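Local coordinates for EmGH1 (PDB 5Z87), which probably hydrolyses beta-glucosidic bonds as a glycoside hydrolase of family 3, at residues Y673-L685 with G771-V785. Numbering follows the deposited sequence. Where two conformers were deposited one is given.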
ATOM      1  N   TYR A 673      22.285 -17.466 -23.224  1.00 28.13           N
ATOM      2  CA  TYR A 673      21.657 -16.330 -23.885  1.00 24.26           C
ATOM      3  C   TYR A 673      22.716 -15.379 -24.411  1.00 24.41           C
ATOM      4  O   TYR A 673      23.645 -15.020 -23.678  1.00 26.92           O
ATOM      5  CB  TYR A 673      20.747 -15.572 -22.916  1.00 18.82           C
ATOM      6  CG  TYR A 673      19.408 -16.218 -22.701  1.00 25.15           C
ATOM      7  CD1 TYR A 673      19.292 -17.432 -22.024  1.00 22.29           C
ATOM      8  CD2 TYR A 673      18.251 -15.606 -23.161  1.00 20.45           C
ATOM      9  CE1 TYR A 673      18.050 -18.017 -21.825  1.00 24.23           C
ATOM     10  CE2 TYR A 673      17.015 -16.178 -22.963  1.00 23.53           C
ATOM     11  CZ  TYR A 673      16.918 -17.382 -22.308  1.00 23.18           C
ATOM     12  OH  TYR A 673      15.675 -17.925 -22.136  1.00 26.46           O
ATOM     13  N   GLY A 674      22.548 -14.937 -25.653  1.00 19.96           N
ATOM     14  CA  GLY A 674      23.272 -13.776 -26.116  1.00 19.94           C
ATOM     15  C   GLY A 674      22.597 -12.491 -25.672  1.00 27.35           C
ATOM     16  O   GLY A 674      21.518 -12.496 -25.078  1.00 20.87           O
ATOM     17  N   ALA A 675      23.264 -11.373 -25.958  1.00 23.76           N
ATOM     18  CA  ALA A 675      22.721 -10.051 -25.670  1.00 31.51           C
ATOM     19  C   ALA A 675      21.683  -9.679 -26.724  1.00 32.09           C
ATOM     20  O   ALA A 675      21.767 -10.137 -27.867  1.00 30.62           O
ATOM     21  CB  ALA A 675      23.831  -8.986 -25.656  1.00 19.19           C
ATOM     22  N   PRO A 676      20.700  -8.847 -26.373  1.00 31.38           N
ATOM     23  CA  PRO A 676      19.774  -8.351 -27.402  1.00 24.71           C
ATOM     24  C   PRO A 676      20.531  -7.507 -28.410  1.00 25.07           C
ATOM     25  O   PRO A 676      21.434  -6.746 -28.059  1.00 24.96           O
ATOM     26  CB  PRO A 676      18.756  -7.526 -26.607  1.00 22.66           C
ATOM     27  CG  PRO A 676      19.510  -7.117 -25.349  1.00 24.75           C
ATOM     28  CD  PRO A 676      20.374  -8.325 -25.033  1.00 24.20           C
ATOM     29  N   GLN A 677      20.184  -7.685 -29.683  0.61 26.37           N
ATOM     30  CA  GLN A 677      20.792  -6.957 -30.790  0.61 30.39           C
ATOM     31  C   GLN A 677      19.696  -6.184 -31.502  0.61 28.17           C
ATOM     32  O   GLN A 677      18.758  -6.785 -32.035  0.61 29.64           O
ATOM     33  CB  GLN A 677      21.490  -7.903 -31.773  0.61 31.26           C
ATOM     34  CG  GLN A 677      22.532  -8.825 -31.162  0.61 32.63           C
ATOM     35  CD  GLN A 677      23.583  -9.255 -32.174  0.61 37.59           C
ATOM     36  OE1 GLN A 677      23.687 -10.436 -32.526  0.61 36.87           O
ATOM     37  NE2 GLN A 677      24.367  -8.293 -32.651  0.61 41.05           N
ATOM     38  N   ALA A 678      19.807  -4.862 -31.506  1.00 27.08           N
ATOM     39  CA  ALA A 678      18.872  -4.029 -32.239  1.00 30.51           C
ATOM     40  C   ALA A 678      19.405  -3.825 -33.646  1.00 33.86           C
ATOM     41  O   ALA A 678      20.616  -3.698 -33.847  1.00 29.10           O
ATOM     42  CB  ALA A 678      18.661  -2.677 -31.552  1.00 24.91           C
ATOM     43  N   GLU A 679      18.484  -3.802 -34.616  1.00 30.90           N
ATOM     44  CA  GLU A 679      18.854  -3.644 -36.017  1.00 33.44           C
ATOM     45  C   GLU A 679      19.435  -2.265 -36.299  1.00 32.53           C
ATOM     46  O   GLU A 679      20.249  -2.114 -37.216  1.00 41.92           O
ATOM     47  CB  GLU A 679      17.633  -3.910 -36.896  1.00 32.02           C
ATOM     48  CG  GLU A 679      17.860  -3.747 -38.384  1.00 45.88           C
ATOM     49  CD  GLU A 679      16.701  -4.289 -39.214  1.00 50.59           C
ATOM     50  OE1 GLU A 679      15.550  -4.243 -38.733  1.00 45.59           O
ATOM     51  OE2 GLU A 679      16.942  -4.775 -40.340  1.00 58.48           O
ATOM     52  N   ARG A 680      19.038  -1.252 -35.536  1.00 34.62           N
ATOM     53  CA  ARG A 680      19.547   0.102 -35.706  1.00 34.05           C
ATOM     54  C   ARG A 680      19.883   0.676 -34.344  1.00 32.55           C
ATOM     55  O   ARG A 680      19.209   0.380 -33.357  1.00 34.61           O
ATOM     56  CB  ARG A 680      18.521   1.042 -36.380  1.00 35.62           C
ATOM     57  CG  ARG A 680      18.206   0.752 -37.830  1.00 36.58           C
ATOM     58  CD  ARG A 680      17.719   2.024 -38.507  1.00 50.80           C
ATOM     59  NE  ARG A 680      16.307   2.285 -38.238  1.00 50.02           N
ATOM     60  CZ  ARG A 680      15.733   3.485 -38.337  1.00 52.03           C
ATOM     61  NH1 ARG A 680      16.454   4.550 -38.698  1.00 39.61           N
ATOM     62  NH2 ARG A 680      14.432   3.625 -38.083  1.00 39.49           N
ATOM     63  N   ALA A 681      20.917   1.514 -34.299  1.00 31.52           N
ATOM     64  CA  ALA A 681      21.266   2.182 -33.054  1.00 40.16           C
ATOM     65  C   ALA A 681      20.379   3.386 -32.777  1.00 31.74           C
ATOM     66  O   ALA A 681      20.229   3.779 -31.616  1.00 33.54           O
ATOM     67  CB  ALA A 681      22.739   2.614 -33.070  1.00 33.07           C
ATOM     68  N   SER A 682      19.775   3.961 -33.812  1.00 35.00           N
ATOM     69  CA  SER A 682      18.975   5.167 -33.665  1.00 35.20           C
ATOM     70  C   SER A 682      17.799   5.119 -34.632  1.00 34.96           C
ATOM     71  O   SER A 682      17.981   4.847 -35.823  1.00 34.14           O
ATOM     72  CB  SER A 682      19.833   6.407 -33.922  1.00 29.19           C
ATOM     73  OG  SER A 682      19.116   7.568 -33.575  1.00 43.72           O
ATOM     74  N   ILE A 683      16.599   5.390 -34.121  1.00 29.12           N
ATOM     75  CA  ILE A 683      15.374   5.351 -34.910  1.00 31.19           C
ATOM     76  C   ILE A 683      14.562   6.611 -34.628  1.00 32.14           C
ATOM     77  O   ILE A 683      14.836   7.362 -33.690  1.00 29.87           O
ATOM     78  CB  ILE A 683      14.522   4.098 -34.617  1.00 31.07           C
ATOM     79  CG1 ILE A 683      13.956   4.180 -33.195  1.00 32.45           C
ATOM     80  CG2 ILE A 683      15.343   2.842 -34.845  1.00 28.85           C
ATOM     81  CD1 ILE A 683      12.993   3.070 -32.821  1.00 26.65           C
ATOM     82  N   GLY A 684      13.549   6.835 -35.469  1.00 34.20           N
ATOM     83  CA  GLY A 684      12.652   7.952 -35.265  1.00 23.16           C
ATOM     84  C   GLY A 684      11.532   7.633 -34.292  1.00 32.47           C
ATOM     85  O   GLY A 684      11.229   6.468 -34.020  1.00 32.44           O
ATOM     86  N   LEU A 685      10.877   8.653 -33.791  1.00 28.01           N
ATOM     87  CA  LEU A 685       9.874   8.510 -32.772  1.00 28.57           C
ATOM     88  C   LEU A 685       8.750   7.610 -33.150  1.00 33.73           C
ATOM     89  O   LEU A 685       8.185   6.989 -32.336  1.00 34.63           O
ATOM     90  CB  LEU A 685       9.330   9.850 -32.330  1.00 28.11           C
ATOM     91  CG  LEU A 685      10.246  10.920 -31.790  1.00 28.48           C
ATOM     92  CD1 LEU A 685       9.449  12.114 -31.402  1.00 24.68           C
ATOM     93  CD2 LEU A 685      11.107  10.472 -30.651  1.00 35.13           C
ATOM     94  N   GLY A 771      16.652 -11.857 -21.541  1.00 21.95           N
ATOM     95  CA  GLY A 771      17.170 -12.918 -20.712  1.00 19.53           C
ATOM     96  C   GLY A 771      16.074 -13.899 -20.346  1.00 24.50           C
ATOM     97  O   GLY A 771      14.917 -13.749 -20.764  1.00 23.73           O
ATOM     98  N   PRO A 772      16.416 -14.932 -19.570  1.00 24.62           N
ATOM     99  CA  PRO A 772      15.430 -15.961 -19.194  1.00 18.74           C
ATOM    100  C   PRO A 772      14.517 -15.585 -18.029  1.00 22.24           C
ATOM    101  O   PRO A 772      13.649 -16.388 -17.662  1.00 24.12           O
ATOM    102  CB  PRO A 772      16.321 -17.154 -18.819  1.00 22.60           C
ATOM    103  CG  PRO A 772      17.625 -16.512 -18.329  1.00 17.45           C
ATOM    104  CD  PRO A 772      17.797 -15.296 -19.191  1.00 22.28           C
ATOM    105  N   ASP A 773      14.693 -14.416 -17.429  1.00 18.69           N
ATOM    106  CA  ASP A 773      13.837 -13.913 -16.354  1.00 22.24           C
ATOM    107  C   ASP A 773      14.211 -12.447 -16.136  1.00 20.75           C
ATOM    108  O   ASP A 773      15.154 -11.939 -16.743  1.00 20.42           O
ATOM    109  CB  ASP A 773      13.977 -14.737 -15.068  1.00 22.36           C
ATOM    110  CG  ASP A 773      15.411 -14.789 -14.545  1.00 24.49           C
ATOM    111  OD1 ASP A 773      15.993 -13.715 -14.280  1.00 31.20           O
ATOM    112  OD2 ASP A 773      15.955 -15.904 -14.378  1.00 31.15           O
ATOM    113  N   SER A 774      13.488 -11.780 -15.238  1.00 20.47           N
ATOM    114  CA  SER A 774      13.672 -10.348 -15.047  1.00 21.83           C
ATOM    115  C   SER A 774      14.958  -9.972 -14.318  1.00 23.39           C
ATOM    116  O   SER A 774      15.233  -8.777 -14.195  1.00 20.16           O
ATOM    117  CB  SER A 774      12.483  -9.766 -14.292  1.00 18.05           C
ATOM    118  OG  SER A 774      12.399 -10.301 -12.985  1.00 20.84           O
ATOM    119  N   GLN A 775      15.739 -10.927 -13.818  1.00 20.31           N
ATOM    120  CA  GLN A 775      16.996 -10.581 -13.168  1.00 24.52           C
ATOM    121  C   GLN A 775      18.226 -10.951 -13.970  1.00 25.43           C
ATOM    122  O   GLN A 775      19.262 -10.322 -13.797  1.00 34.03           O
ATOM    123  CB  GLN A 775      17.091 -11.235 -11.781  1.00 24.99           C
ATOM    124  CG  GLN A 775      16.018 -10.698 -10.860  1.00 36.31           C
ATOM    125  CD  GLN A 775      16.423 -10.563  -9.402  1.00 39.14           C
ATOM    126  OE1 GLN A 775      16.402  -9.462  -8.855  1.00 58.72           O
ATOM    127  NE2 GLN A 775      16.760 -11.682  -8.759  1.00 35.95           N
ATOM    128  N   ASN A 776      18.137 -11.931 -14.864  1.00 26.73           N
ATOM    129  CA  ASN A 776      19.307 -12.401 -15.593  1.00 27.18           C
ATOM    130  C   ASN A 776      19.224 -11.882 -17.019  1.00 24.18           C
ATOM    131  O   ASN A 776      18.789 -12.563 -17.947  1.00 27.91           O
ATOM    132  CB  ASN A 776      19.397 -13.917 -15.513  1.00 29.14           C
ATOM    133  CG  ASN A 776      19.628 -14.386 -14.089  1.00 32.34           C
ATOM    134  OD1 ASN A 776      18.688 -14.720 -13.368  1.00 34.18           O
ATOM    135  ND2 ASN A 776      20.877 -14.341 -13.655  1.00 29.93           N
ATOM    136  N   LEU A 777      19.681 -10.653 -17.183  1.00 22.93           N
ATOM    137  CA  LEU A 777      19.446  -9.882 -18.392  1.00 24.56           C
ATOM    138  C   LEU A 777      20.751  -9.338 -18.936  1.00 29.45           C
ATOM    139  O   LEU A 777      21.641  -8.957 -18.169  1.00 24.47           O
ATOM    140  CB  LEU A 777      18.518  -8.709 -18.117  1.00 19.51           C
ATOM    141  CG  LEU A 777      17.141  -8.988 -17.540  1.00 24.01           C
ATOM    142  CD1 LEU A 777      16.523  -7.663 -17.103  1.00 18.93           C
ATOM    143  CD2 LEU A 777      16.284  -9.681 -18.605  1.00 18.03           C
ATOM    144  N   GLN A 778      20.855  -9.295 -20.259  1.00 19.66           N
ATOM    145  CA  GLN A 778      21.854  -8.472 -20.919  1.00 22.79           C
ATOM    146  C   GLN A 778      21.124  -7.387 -21.697  1.00 24.69           C
ATOM    147  O   GLN A 778      19.909  -7.453 -21.892  1.00 25.88           O
ATOM    148  CB  GLN A 778      22.758  -9.301 -21.836  1.00 21.55           C
ATOM    149  CG  GLN A 778      23.543 -10.380 -21.112  1.00 21.53           C
ATOM    150  CD  GLN A 778      24.492 -11.131 -22.040  1.00 24.75           C
ATOM    151  OE1 GLN A 778      24.099 -12.095 -22.696  1.00 26.43           O
ATOM    152  NE2 GLN A 778      25.735 -10.685 -22.108  1.00 20.49           N
ATOM    153  N   GLU A 779      21.858  -6.363 -22.115  1.00 22.82           N
ATOM    154  CA  GLU A 779      21.193  -5.165 -22.588  1.00 28.54           C
ATOM    155  C   GLU A 779      21.938  -4.542 -23.761  1.00 29.53           C
ATOM    156  O   GLU A 779      23.102  -4.842 -24.031  1.00 23.46           O
ATOM    157  CB  GLU A 779      21.030  -4.135 -21.456  1.00 28.87           C
ATOM    158  CG  GLU A 779      22.310  -3.777 -20.728  1.00 33.38           C
ATOM    159  CD  GLU A 779      22.108  -2.668 -19.695  1.00 33.65           C
ATOM    160  OE1 GLU A 779      22.639  -1.561 -19.915  1.00 27.97           O
ATOM    161  OE2 GLU A 779      21.421  -2.902 -18.670  1.00 30.63           O
ATOM    162  N   THR A 780      21.218  -3.675 -24.463  1.00 20.38           N
ATOM    163  CA  THR A 780      21.758  -2.831 -25.511  1.00 20.44           C
ATOM    164  C   THR A 780      20.974  -1.531 -25.463  1.00 23.76           C
ATOM    165  O   THR A 780      19.889  -1.470 -24.883  1.00 28.53           O
ATOM    166  CB  THR A 780      21.650  -3.500 -26.883  1.00 28.42           C
ATOM    167  OG1 THR A 780      22.335  -2.704 -27.853  1.00 30.84           O
ATOM    168  CG2 THR A 780      20.167  -3.662 -27.293  1.00 20.98           C
ATOM    169  N   ARG A 781      21.525  -0.483 -26.063  1.00 31.40           N
ATOM    170  CA  ARG A 781      20.950   0.848 -25.939  1.00 28.04           C
ATOM    171  C   ARG A 781      20.656   1.437 -27.308  1.00 30.95           C
ATOM    172  O   ARG A 781      21.521   1.442 -28.186  1.00 31.78           O
ATOM    173  CB  ARG A 781      21.888   1.767 -25.174  1.00 26.75           C
ATOM    174  CG  ARG A 781      21.911   1.464 -23.711  1.00 26.61           C
ATOM    175  CD  ARG A 781      23.022   2.214 -23.020  1.00 27.76           C
ATOM    176  NE  ARG A 781      22.694   2.414 -21.620  1.00 33.61           N
ATOM    177  CZ  ARG A 781      22.775   1.458 -20.707  1.00 33.74           C
ATOM    178  NH1 ARG A 781      23.185   0.245 -21.057  1.00 38.49           N
ATOM    179  NH2 ARG A 781      22.447   1.713 -19.452  1.00 32.82           N
ATOM    180  N   ILE A 782      19.448   1.963 -27.472  1.00 26.81           N
ATOM    181  CA  ILE A 782      19.084   2.689 -28.677  1.00 25.85           C
ATOM    182  C   ILE A 782      18.668   4.104 -28.292  1.00 26.55           C
ATOM    183  O   ILE A 782      18.388   4.410 -27.126  1.00 21.64           O
ATOM    184  CB  ILE A 782      17.960   1.981 -29.456  1.00 25.12           C
ATOM    185  CG1 ILE A 782      16.694   1.938 -28.596  1.00 25.59           C
ATOM    186  CG2 ILE A 782      18.413   0.580 -29.870  1.00 20.69           C
ATOM    187  CD1 ILE A 782      15.455   2.424 -29.317  1.00 25.42           C
ATOM    188  N   THR A 783      18.635   4.974 -29.299  1.00 29.84           N
ATOM    189  CA  THR A 783      18.220   6.362 -29.138  1.00 27.46           C
ATOM    190  C   THR A 783      17.005   6.624 -30.016  1.00 25.09           C
ATOM    191  O   THR A 783      16.993   6.250 -31.193  1.00 27.34           O
ATOM    192  CB  THR A 783      19.358   7.316 -29.502  1.00 28.68           C
ATOM    193  OG1 THR A 783      20.451   7.098 -28.609  1.00 39.48           O
ATOM    194  CG2 THR A 783      18.914   8.768 -29.396  1.00 35.03           C
ATOM    195  N   LEU A 784      15.982   7.236 -29.436  1.00 23.89           N
ATOM    196  CA  LEU A 784      14.861   7.754 -30.204  1.00 25.76           C
ATOM    197  C   LEU A 784      15.165   9.197 -30.582  1.00 30.67           C
ATOM    198  O   LEU A 784      15.607   9.987 -29.736  1.00 30.03           O
ATOM    199  CB  LEU A 784      13.555   7.682 -29.408  1.00 21.54           C
ATOM    200  CG  LEU A 784      13.174   6.353 -28.751  1.00 26.47           C
ATOM    201  CD1 LEU A 784      11.850   6.474 -28.002  1.00 24.58           C
ATOM    202  CD2 LEU A 784      13.119   5.235 -29.771  1.00 30.49           C
ATOM    203  N   VAL A 785      14.948   9.529 -31.855  1.00 29.69           N
ATOM    204  CA  VAL A 785      15.209  10.873 -32.368  1.00 29.56           C
ATOM    205  C   VAL A 785      13.936  11.500 -32.927  1.00 36.60           C
ATOM    206  O   VAL A 785      13.623  12.660 -32.634  1.00 41.18           O
ATOM    207  CB  VAL A 785      16.304  10.858 -33.436  1.00 32.94           C
ATOM    208  CG1 VAL A 785      16.486  12.246 -34.013  1.00 33.98           C
ATOM    209  CG2 VAL A 785      17.614  10.369 -32.834  1.00 37.75           C
ATOM    210  OXT VAL A 785      13.188  10.865 -33.678  1.00 37.63           O
TER
HETATM  211  O   HOH W   1      22.222  -3.521 -30.482  1.00 34.05           O
HETATM  212  O   HOH W   2      21.972   5.036 -30.319  1.00 43.05           O
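The pyrrolidine of P772 lies flat over one face of the Y673 ring, its CD 3.6 Å from the ring centroid and 5° off the normal, a CH-pi contact, while CB of P772 reaches the phenol end. With CG of Y673 anti to its carbonyl carbon (chi1 -79°), the ring swings across the G771-P772 backbone. P676 rests its CG 3.8 Å from CA of E779, and CG2 of T780 lies over the face of the P676 carbonyl, 3.4 Å from its O; a water joins A678 N to T780 OG1. CB of A678 meets CG2 of I782 at 3.7 Å. Then the segments pair as parallel strands at 682-683: A681 O accepts from T783 N, T783 O from I683 N at 3.1 Å, and I683 O from V785 N at 2.8 Å. This adds 682-683 as an edge strand to the C-terminal strand 778-784 of the fibronectin type III-like domain, whose other sheet contains 671-678, so one chain crosses between the two sheets of the sandwich. I683 and L784 lie side by side, CG1 to CD2 3.7 Å, pointing inward, where L689 packs against I683 and I766 against L784. Replacing Y673 with an alanine would probably uncover the P772 ring and leave D705 without the phenol hydroxyl that bonds to it. At the chain end, L685 N bonds weakly to the V785 carboxylate, and D687 holds G684 N and the R680 guanidinium.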